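Local coordinates for glutaryl-CoA dehydrogenase (PDB 3SF6), which belongs to the acyl-CoA dehydrogenase family of flavoproteins and binds dihydroflavine-adenine dinucleotide as a tetramer of identical chains, at residues G78-G83 and V92-A97; D158-R163 and T249-P254; Q334-K339 and E386-I391. All coordinates share one frame; numbering follows the deposited sequence.

Overall arrangement
Along the chain the three contacts follow one another without overlap, and together they sample all three regions of the acyl-CoA dehydrogenase fold. Contact 1 lies in the N-terminal helical domain, where the loop after helix 64-73 packs on helix 91-104. Contact 2 joins a loop of the strand-rich middle domain to the start of helix 252-286, and contact 3 pairs helices 332-357 and 385-397 of the C-terminal helical domain. Centres of contacts 1 and 2 are about 26 Å apart, of 1 and 3 about 22 Å, of 2 and 3 about 18 Å. None touches another: contact 3 holds residues of the dinucleotide pocket, while contacts 1 and 2 join parts of the fold.

Contact 1 (G78-G83 and V92-A97); sequences GMHLKG and VAYGLA
Met-79 and His-80 lie against Tyr-94 and Ala-97 where, in the N-terminal helical domain of the acyl-CoA dehydrogenase fold, the loop after helix 64-73 returns to pack on helix 91-104. The loop makes a type I beta turn from Gly-78 to Leu-81, and this turn presents two neighbouring side chains to the helix. Met-79 forms the tight, buried part. Met-79 CB sits 3.8 Å from Tyr-94 CD1, and its chain crosses the tyrosine side chain at about a right angle. An extended chi2 (-179°) carries SD to the helix, and a bend at chi3 (-83°) sets CE near both Ala-97 CB and the Tyr-94 ring. The short alanine lets the sulfur come close, and the unbranched, flexible methionine can reach it from the loop. Val-112 of helix 106-126 also touches Met-79, and Val-41 of helix 32-49 touches Ala-97.

The His-80 side is looser and partly exposed. His-80 CB, not the imidazole, rests over one face of Tyr-94, toward the CG end, in a CH-pi contact 4.1 Å from the ring centroid. The two rings, tilted 29° from each other, are offset so strongly, with centroids 5.8 Å apart, that this is hardly a stack. Polar at its rim yet able to lie beside an aromatic ring, histidine fits this boundary, where Lys-325 of helix 298-327 also touches it. At the buried end, Met-79 SD approaches Ala-97 CB to 3.5 Å.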
loop_
_atom_site.group_PDB
_atom_site.type_symbol
_atom_site.label_atom_id
_atom_site.label_comp_id
_atom_site.label_asym_id
_atom_site.label_seq_id
_atom_site.Cartn_x
_atom_site.Cartn_y
_atom_site.Cartn_z
ATOM N N GLY A 78 -32.994 -11.516 15.116
ATOM C CA GLY A 78 -32.733 -12.893 15.497
ATOM C C GLY A 78 -32.742 -13.829 14.315
ATOM O O GLY A 78 -33.020 -15.018 14.461
ATOM N N MET A 79 -32.386 -13.315 13.138
ATOM C CA MET A 79 -32.515 -14.093 11.899
ATOM C C MET A 79 -31.854 -15.464 11.905
ATOM O O MET A 79 -32.399 -16.412 11.305
ATOM C CB MET A 79 -31.961 -13.302 10.709
ATOM C CG MET A 79 -32.824 -12.140 10.296
ATOM S SD MET A 79 -32.193 -11.227 8.877
ATOM C CE MET A 79 -30.986 -10.125 9.644
ATOM N N HIS A 80 -30.676 -15.572 12.545
ATOM C CA HIS A 80 -29.917 -16.786 12.507
ATOM C C HIS A 80 -30.226 -17.689 13.700
ATOM O O HIS A 80 -29.682 -18.795 13.787
ATOM C CB HIS A 80 -28.404 -16.506 12.445
ATOM C CG HIS A 80 -27.598 -17.732 12.174
ATOM N ND1 HIS A 80 -26.684 -18.234 13.084
ATOM C CD2 HIS A 80 -27.615 -18.604 11.136
ATOM C CE1 HIS A 80 -26.167 -19.352 12.606
ATOM N NE2 HIS A 80 -26.707 -19.598 11.425
ATOM N N LEU A 81 -31.146 -17.274 14.573
ATOM C CA LEU A 81 -31.509 -18.069 15.750
ATOM C C LEU A 81 -32.714 -18.908 15.418
ATOM O O LEU A 81 -33.507 -18.535 14.541
ATOM C CB LEU A 81 -31.841 -17.165 16.944
ATOM C CG LEU A 81 -30.712 -16.270 17.417
ATOM C CD1 LEU A 81 -31.166 -15.298 18.540
ATOM C CD2 LEU A 81 -29.493 -17.079 17.891
ATOM N N LYS A 82 -32.852 -20.009 16.137
ATOM C CA LYS A 82 -33.976 -20.929 15.966
ATOM C C LYS A 82 -34.982 -20.799 17.112
ATOM O O LYS A 82 -34.616 -20.683 18.283
ATOM C CB LYS A 82 -33.460 -22.357 15.852
ATOM C CG LYS A 82 -32.820 -22.616 14.469
ATOM C CD LYS A 82 -32.354 -24.025 14.275
ATOM C CE LYS A 82 -31.805 -24.236 12.874
ATOM N NZ LYS A 82 -30.730 -23.257 12.529
ATOM N N GLY A 83 -36.257 -20.810 16.766
ATOM C CA GLY A 83 -37.308 -20.776 17.776
ATOM C C GLY A 83 -37.677 -19.360 18.217
ATOM O O GLY A 83 -37.119 -18.375 17.724
ATOM N N VAL A 92 -25.480 -18.530 5.501
ATOM C CA VAL A 92 -25.345 -17.787 4.245
ATOM C C VAL A 92 -26.506 -16.795 4.046
ATOM O O VAL A 92 -26.283 -15.638 3.659
ATOM C CB VAL A 92 -25.168 -18.739 3.061
ATOM C CG1 VAL A 92 -25.240 -17.978 1.696
ATOM C CG2 VAL A 92 -23.783 -19.472 3.174
ATOM N N ALA A 93 -27.743 -17.233 4.292
ATOM C CA ALA A 93 -28.892 -16.303 4.098
ATOM C C ALA A 93 -28.822 -15.118 5.074
ATOM O O ALA A 93 -29.072 -13.950 4.703
ATOM C CB ALA A 93 -30.213 -17.048 4.256
ATOM N N TYR A 94 -28.456 -15.398 6.317
ATOM C CA TYR A 94 -28.252 -14.366 7.318
ATOM C C TYR A 94 -27.178 -13.382 6.890
ATOM O O TYR A 94 -27.343 -12.182 6.983
ATOM C CB TYR A 94 -27.865 -15.014 8.663
ATOM C CG TYR A 94 -27.381 -14.036 9.717
ATOM C CD1 TYR A 94 -28.188 -13.029 10.173
ATOM C CD2 TYR A 94 -26.073 -14.103 10.214
ATOM C CE1 TYR A 94 -27.715 -12.101 11.134
ATOM C CE2 TYR A 94 -25.607 -13.200 11.196
ATOM C CZ TYR A 94 -26.429 -12.204 11.626
ATOM O OH TYR A 94 -25.996 -11.319 12.606
ATOM N N GLY A 95 -26.077 -13.907 6.375
ATOM C CA GLY A 95 -25.008 -13.068 5.856
ATOM C C GLY A 95 -25.500 -12.151 4.773
ATOM O O GLY A 95 -25.224 -10.974 4.789
ATOM N N LEU A 96 -26.245 -12.693 3.823
ATOM C CA LEU A 96 -26.766 -11.877 2.728
ATOM C C LEU A 96 -27.696 -10.792 3.252
ATOM O O LEU A 96 -27.710 -9.660 2.744
ATOM C CB LEU A 96 -27.465 -12.725 1.655
ATOM C CG LEU A 96 -26.579 -13.717 0.910
ATOM C CD1 LEU A 96 -27.494 -14.736 0.107
ATOM C CD2 LEU A 96 -25.571 -13.090 -0.012
ATOM N N ALA A 97 -28.504 -11.132 4.258
ATOM C CA ALA A 97 -29.361 -10.137 4.914
ATOM C C ALA A 97 -28.552 -9.002 5.515
ATOM O O ALA A 97 -28.922 -7.825 5.344
ATOM C CB ALA A 97 -30.243 -10.799 5.969
#

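Contact 2 (D158-R163 and T249-P254); sequences DPAGMR and TSLGAP. With SO4 (sulfate ion), chain M.
Leu-251 points its forked end at the turn of 158-163, and its two methyl groups divide the work. Leu-251 CD2 meets Ala-160 CB at 3.8 Å, on the more exposed side of the contact. Leu-251 CD1 faces the backbone between Pro-159 and Ala-160, with Pro-159 CB 4.2 Å away from it. With CG opposite the backbone N (chi1 -168°), both branches extend toward the 158-163 turn. Met-162 approaches the same leucine from the buried side: the two side chains run alongside one another, pointing opposite ways, and a bend in the methionine chain turns Met-162 CE toward Leu-251 CD1, at 4.1 Å. A branched leucine suits this place because one residue can touch three apolar partners, whereas the pliable methionine touches both this leucine and Trp-194 of strand 190-197.

These groups join the middle, strand-rich domain of an acyl-CoA dehydrogenase to the residues leading into helix 252-286 of its C-terminal domain. On the loop side, Pro-159 opens a short 3-10 segment, where its ring-restricted phi is well accommodated. On the helix side, Ser-250 OG accepts a capping bond from Gly-252 N at 3.1 Å, bent to 136°. Leu-251 N instead donates to O4 of a sulfate ion, probably from the crystallisation liquor, 2.9 Å away and nearly straight at 170°. Ile-201 N donates a further hydrogen bond to that sulfate.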
loop_
_atom_site.group_PDB
_atom_site.type_symbol
_atom_site.label_atom_id
_atom_site.label_comp_id
_atom_site.label_asym_id
_atom_site.label_seq_id
_atom_site.Cartn_x
_atom_site.Cartn_y
_atom_site.Cartn_z
ATOM N N ASP A 158 -9.168 -5.951 25.582
ATOM C CA ASP A 158 -8.847 -6.940 26.603
ATOM C C ASP A 158 -10.013 -7.085 27.591
ATOM O O ASP A 158 -9.920 -6.642 28.740
ATOM C CB ASP A 158 -7.540 -6.584 27.334
ATOM C CG ASP A 158 -7.149 -7.602 28.405
ATOM O OD1 ASP A 158 -7.499 -8.788 28.248
ATOM O OD2 ASP A 158 -6.450 -7.187 29.371
ATOM N N PRO A 159 -11.108 -7.731 27.152
ATOM C CA PRO A 159 -12.222 -7.876 28.117
ATOM C C PRO A 159 -11.935 -8.778 29.317
ATOM O O PRO A 159 -12.607 -8.640 30.353
ATOM C CB PRO A 159 -13.369 -8.420 27.259
ATOM C CG PRO A 159 -12.681 -9.118 26.102
ATOM C CD PRO A 159 -11.467 -8.231 25.826
ATOM N N ALA A 160 -10.901 -9.600 29.254
ATOM C CA ALA A 160 -10.477 -10.370 30.420
ATOM C C ALA A 160 -10.140 -9.480 31.614
ATOM O O ALA A 160 -10.235 -9.918 32.777
ATOM C CB ALA A 160 -9.262 -11.180 30.041
ATOM N N GLY A 161 -9.700 -8.261 31.316
ATOM C CA GLY A 161 -9.392 -7.266 32.339
ATOM C C GLY A 161 -10.567 -6.448 32.870
ATOM O O GLY A 161 -10.335 -5.489 33.596
ATOM N N MET A 162 -11.791 -6.822 32.527
ATOM C CA MET A 162 -12.971 -5.998 32.879
ATOM C C MET A 162 -13.038 -5.839 34.385
ATOM O O MET A 162 -12.643 -6.769 35.139
ATOM C CB MET A 162 -14.255 -6.616 32.338
ATOM C CG MET A 162 -14.709 -7.880 33.023
ATOM S SD MET A 162 -16.289 -8.497 32.392
ATOM C CE MET A 162 -15.733 -9.284 30.874
ATOM N N ARG A 163 -13.548 -4.688 34.827
ATOM C CA ARG A 163 -13.595 -4.390 36.244
ATOM C C ARG A 163 -14.991 -4.245 36.808
ATOM O O ARG A 163 -15.148 -4.178 38.048
ATOM C CB ARG A 163 -12.758 -3.157 36.570
ATOM C CG ARG A 163 -11.269 -3.290 36.249
ATOM C CD ARG A 163 -10.595 -4.453 37.016
ATOM N NE ARG A 163 -10.522 -4.196 38.454
ATOM C CZ ARG A 163 -10.011 -5.041 39.353
ATOM N NH1 ARG A 163 -9.543 -6.234 38.986
ATOM N NH2 ARG A 163 -9.982 -4.699 40.635
ATOM N N THR A 249 -19.978 -19.440 32.104
ATOM C CA THR A 249 -19.088 -19.699 33.254
ATOM C C THR A 249 -17.637 -19.226 33.029
ATOM O O THR A 249 -16.747 -19.491 33.852
ATOM C CB THR A 249 -19.094 -21.179 33.655
ATOM O OG1 THR A 249 -18.634 -21.966 32.557
ATOM C CG2 THR A 249 -20.512 -21.645 34.101
ATOM N N SER A 250 -17.396 -18.519 31.936
ATOM C CA SER A 250 -16.054 -18.018 31.651
ATOM C C SER A 250 -16.111 -16.932 30.600
ATOM O O SER A 250 -17.161 -16.667 30.033
ATOM C CB SER A 250 -15.168 -19.156 31.138
ATOM O OG SER A 250 -15.547 -19.523 29.813
ATOM N N LEU A 251 -14.956 -16.329 30.321
ATOM C CA LEU A 251 -14.825 -15.347 29.237
ATOM C C LEU A 251 -15.226 -15.938 27.892
ATOM O O LEU A 251 -15.623 -15.235 26.959
ATOM C CB LEU A 251 -13.378 -14.808 29.177
ATOM C CG LEU A 251 -13.160 -13.575 28.285
ATOM C CD1 LEU A 251 -13.867 -12.289 28.827
ATOM C CD2 LEU A 251 -11.643 -13.357 28.098
ATOM N N GLY A 252 -15.124 -17.254 27.749
ATOM C CA GLY A 252 -15.562 -17.852 26.503
ATOM C C GLY A 252 -17.024 -17.589 26.142
ATOM O O GLY A 252 -17.358 -17.542 24.945
ATOM N N ALA A 253 -17.897 -17.371 27.133
ATOM C CA ALA A 253 -19.323 -17.075 26.826
ATOM C C ALA A 253 -19.484 -15.772 26.044
ATOM O O ALA A 253 -20.051 -15.809 24.960
ATOM C CB ALA A 253 -20.196 -17.093 28.108
ATOM N N PRO A 254 -18.969 -14.630 26.547
ATOM C CA PRO A 254 -19.158 -13.454 25.708
ATOM C C PRO A 254 -18.424 -13.547 24.371
ATOM O O PRO A 254 -18.906 -13.023 23.361
ATOM C CB PRO A 254 -18.599 -12.301 26.571
ATOM C CG PRO A 254 -17.763 -12.970 27.630
ATOM C CD PRO A 254 -18.479 -14.255 27.890
HETATM S S SO4 M . -12.605 -16.784 33.367
HETATM O O1 SO4 M . -12.080 -18.098 33.679
HETATM O O2 SO4 M . -11.732 -15.771 33.974
HETATM O O3 SO4 M . -13.910 -16.670 33.945
HETATM O O4 SO4 M . -12.554 -16.669 31.886
#

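Contact 3 (Q334-K339 and E386-I391); sequences QVSLGK and EMHTLI. With FDA (dihydroflavine-adenine dinucleotide), chain B.
His-388 reaches across to Ser-336 and Lys-339, but the segment 386-391 begins at the cofactor. Glu-386 OE1 accepts a 2.8 Å hydrogen bond from ribose hydroxyl O2B of the dihydroflavine-adenine dinucleotide, a role suited to a carboxylate. Its other oxygen, OE2, forms a salt bridge with Lys-303 of the second subunit. Met-387 bends at chi2 and chi3 and lays Met-387 CE against the adenine, 3.4 Å from C5A, where a flexible thioether can follow the flat base.

His-388 then turns to helix 334-339. His-388 ND1 donates to Ser-336 OG, 2.8 Å away and only 3° out of the ring plane, and NE2 is hydrogen-bonded to Glu-382 O. These bonds fix the ring's rotation and, since a carbonyl can only accept, are consistent with a doubly protonated ring; Ser-336 OG also has a weak bond to Pro-332 O. This helix pair belongs to the C-terminal helical domain of the acyl-CoA dehydrogenase fold; the two short segments run roughly antiparallel, at 142°, with axes 8.9 Å apart at closest approach. Over one face of the imidazole, Lys-339 CB lies 4.1 Å from the His-388 ring centroid in a CH-pi contact. The lysine chain crosses the histidine at about a right angle, while its buried NZ is held by the carbonyls of Val-378, Tyr-381 and Gly-383.

Leu-390 faces the cofactor again, Leu-390 CD1 lying 3.9 Å from adenine N1A. One residue later, Ile-391 CG2 packs 3.4 Å from Ser-336 OG, the beta-branched side chain lying beside the small serine.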
loop_
_atom_site.group_PDB
_atom_site.type_symbol
_atom_site.label_atom_id
_atom_site.label_comp_id
_atom_site.label_asym_id
_atom_site.label_seq_id
_atom_site.Cartn_x
_atom_site.Cartn_y
_atom_site.Cartn_z
ATOM N N GLN A 334 -11.011 -18.468 11.774
ATOM C CA GLN A 334 -11.557 -18.361 10.412
ATOM C C GLN A 334 -12.468 -17.143 10.284
ATOM O O GLN A 334 -12.362 -16.380 9.320
ATOM C CB GLN A 334 -12.250 -19.678 10.022
ATOM C CG GLN A 334 -11.297 -20.839 9.917
ATOM C CD GLN A 334 -11.973 -22.178 9.698
ATOM O OE1 GLN A 334 -12.934 -22.538 10.394
ATOM N NE2 GLN A 334 -11.401 -22.976 8.777
ATOM N N VAL A 335 -13.362 -16.923 11.253
ATOM C CA VAL A 335 -14.174 -15.707 11.284
ATOM C C VAL A 335 -13.258 -14.487 11.216
ATOM O O VAL A 335 -13.577 -13.505 10.541
ATOM C CB VAL A 335 -15.057 -15.627 12.555
ATOM C CG1 VAL A 335 -15.787 -14.283 12.647
ATOM C CG2 VAL A 335 -16.048 -16.799 12.593
ATOM N N SER A 336 -12.140 -14.524 11.954
ATOM C CA SER A 336 -11.190 -13.386 11.967
ATOM C C SER A 336 -10.594 -13.077 10.604
ATOM O O SER A 336 -10.295 -11.930 10.319
ATOM C CB SER A 336 -10.069 -13.611 13.018
ATOM O OG SER A 336 -10.591 -13.488 14.324
ATOM N N LEU A 337 -10.345 -14.092 9.790
ATOM C CA LEU A 337 -9.932 -13.850 8.398
ATOM C C LEU A 337 -10.915 -12.913 7.721
ATOM O O LEU A 337 -10.527 -11.924 7.101
ATOM C CB LEU A 337 -9.850 -15.140 7.575
ATOM C CG LEU A 337 -8.771 -16.129 7.974
ATOM C CD1 LEU A 337 -9.018 -17.480 7.235
ATOM C CD2 LEU A 337 -7.422 -15.549 7.585
ATOM N N GLY A 338 -12.200 -13.246 7.815
ATOM C CA GLY A 338 -13.231 -12.442 7.171
ATOM C C GLY A 338 -13.368 -11.057 7.775
ATOM O O GLY A 338 -13.595 -10.096 7.044
ATOM N N LYS A 339 -13.328 -10.960 9.104
ATOM C CA LYS A 339 -13.526 -9.681 9.772
ATOM C C LYS A 339 -12.333 -8.764 9.478
ATOM O O LYS A 339 -12.528 -7.613 9.050
ATOM C CB LYS A 339 -13.757 -9.886 11.297
ATOM C CG LYS A 339 -14.569 -8.782 11.976
ATOM C CD LYS A 339 -13.813 -7.508 12.189
ATOM C CE LYS A 339 -14.606 -6.514 13.084
ATOM N NZ LYS A 339 -13.759 -5.293 13.444
ATOM N N GLU A 386 -6.102 -5.080 14.687
ATOM C CA GLU A 386 -4.957 -5.662 15.358
ATOM C C GLU A 386 -5.339 -6.923 16.110
ATOM O O GLU A 386 -4.603 -7.905 16.093
ATOM C CB GLU A 386 -4.292 -4.628 16.279
ATOM C CG GLU A 386 -3.609 -3.452 15.482
ATOM C CD GLU A 386 -4.589 -2.510 14.831
ATOM O OE1 GLU A 386 -5.616 -2.130 15.464
ATOM O OE2 GLU A 386 -4.396 -2.081 13.658
ATOM N N MET A 387 -6.490 -6.900 16.768
ATOM C CA MET A 387 -6.939 -8.098 17.472
ATOM C C MET A 387 -7.113 -9.263 16.510
ATOM O O MET A 387 -6.693 -10.363 16.783
ATOM C CB MET A 387 -8.203 -7.858 18.300
ATOM C CG MET A 387 -8.014 -6.930 19.490
ATOM S SD MET A 387 -6.732 -7.486 20.649
ATOM C CE MET A 387 -5.402 -6.390 20.298
ATOM N N HIS A 388 -7.761 -9.024 15.373
ATOM C CA HIS A 388 -7.937 -10.101 14.416
ATOM C C HIS A 388 -6.635 -10.596 13.796
ATOM O O HIS A 388 -6.464 -11.812 13.617
ATOM C CB HIS A 388 -8.995 -9.700 13.374
ATOM C CG HIS A 388 -10.338 -9.606 14.001
ATOM N ND1 HIS A 388 -11.013 -10.716 14.480
ATOM C CD2 HIS A 388 -11.086 -8.531 14.338
ATOM C CE1 HIS A 388 -12.137 -10.318 15.052
ATOM N NE2 HIS A 388 -12.201 -8.995 14.991
ATOM N N THR A 389 -5.715 -9.691 13.535
ATOM C CA THR A 389 -4.369 -10.079 13.103
ATOM C C THR A 389 -3.718 -11.062 14.086
ATOM O O THR A 389 -3.107 -12.063 13.668
ATOM C CB THR A 389 -3.483 -8.814 12.931
ATOM O OG1 THR A 389 -3.999 -8.016 11.829
ATOM C CG2 THR A 389 -2.043 -9.211 12.645
ATOM N N LEU A 390 -3.818 -10.764 15.377
ATOM C CA LEU A 390 -3.218 -11.571 16.429
ATOM C C LEU A 390 -3.968 -12.897 16.646
ATOM O O LEU A 390 -3.373 -13.895 16.993
ATOM C CB LEU A 390 -3.113 -10.719 17.705
ATOM C CG LEU A 390 -2.204 -9.505 17.555
ATOM C CD1 LEU A 390 -2.355 -8.520 18.744
ATOM C CD2 LEU A 390 -0.718 -9.923 17.340
ATOM N N ILE A 391 -5.278 -12.915 16.448
ATOM C CA ILE A 391 -6.032 -14.162 16.500
ATOM C C ILE A 391 -5.583 -15.096 15.372
ATOM O O ILE A 391 -5.296 -16.310 15.598
ATOM C CB ILE A 391 -7.570 -13.923 16.470
ATOM C CG1 ILE A 391 -8.027 -13.193 17.727
ATOM C CG2 ILE A 391 -8.332 -15.252 16.190
ATOM C CD1 ILE A 391 -9.473 -12.644 17.640
HETATM P PA FDA B . -8.361 -0.227 22.985
HETATM O O1A FDA B . -8.479 -1.650 23.329
HETATM O O2A FDA B . -7.997 0.775 24.000
HETATM O O5B FDA B . -7.270 -0.228 21.802
HETATM C C5B FDA B . -6.710 1.022 21.343
HETATM C C4B FDA B . -5.792 0.762 20.154
HETATM O O4B FDA B . -4.691 -0.042 20.648
HETATM C C3B FDA B . -6.426 -0.036 19.034
HETATM O O3B FDA B . -5.855 0.373 17.771
HETATM C C2B FDA B . -6.006 -1.460 19.375
HETATM O O2B FDA B . -6.097 -2.327 18.229
HETATM C C1B FDA B . -4.588 -1.274 19.932
HETATM N N9A FDA B . -4.213 -2.370 20.835
HETATM C C8A FDA B . -4.836 -2.709 22.005
HETATM N N7A FDA B . -4.247 -3.793 22.531
HETATM C C5A FDA B . -3.243 -4.156 21.670
HETATM C C6A FDA B . -2.306 -5.181 21.643
HETATM N N6A FDA B . -2.227 -6.109 22.627
HETATM N N1A FDA B . -1.437 -5.217 20.604
HETATM C C2A FDA B . -1.501 -4.332 19.608
HETATM N N3A FDA B . -2.380 -3.350 19.589
HETATM C C4A FDA B . -3.262 -3.252 20.608
HETATM N N1 FDA B . -18.778 -2.734 22.927
HETATM C C2 FDA B . -19.750 -3.437 23.572
HETATM O O2 FDA B . -19.446 -4.118 24.581
HETATM N N3 FDA B . -21.016 -3.413 23.102
HETATM C C4 FDA B . -21.405 -2.686 22.046
HETATM O O4 FDA B . -22.608 -2.634 21.673
HETATM C C4X FDA B . -20.407 -1.969 21.351
HETATM N N5 FDA B . -20.726 -1.169 20.310
HETATM C C5X FDA B . -19.833 -0.207 19.879
HETATM C C6 FDA B . -20.241 0.831 19.049
HETATM C C7 FDA B . -19.365 1.789 18.577
HETATM C C7M FDA B . -19.877 2.965 17.738
HETATM C C8 FDA B . -18.025 1.676 18.928
HETATM C C8M FDA B . -17.057 2.736 18.389
HETATM C C9 FDA B . -17.591 0.664 19.754
HETATM C C9A FDA B . -18.500 -0.298 20.242
HETATM N N10 FDA B . -18.100 -1.289 21.143
HETATM C C10 FDA B . -19.104 -2.001 21.835
HETATM C "C1'" FDA B . -16.793 -1.192 21.807
HETATM C "C2'" FDA B . -15.738 -1.865 20.918
HETATM O "O2'" FDA B . -15.827 -3.303 21.017
HETATM C "C3'" FDA B . -14.362 -1.406 21.376
HETATM O "O3'" FDA B . -14.197 -0.061 20.928
HETATM C "C4'" FDA B . -13.225 -2.250 20.796
HETATM O "O4'" FDA B . -13.194 -3.552 21.415
HETATM C "C5'" FDA B . -11.858 -1.583 20.953
HETATM O "O5'" FDA B . -11.644 -1.273 22.335
HETATM P P FDA B . -11.161 0.199 22.710
HETATM O O1P FDA B . -11.931 1.174 21.923
HETATM O O2P FDA B . -11.168 0.312 24.185
HETATM O O3P FDA B . -9.647 0.289 22.166
#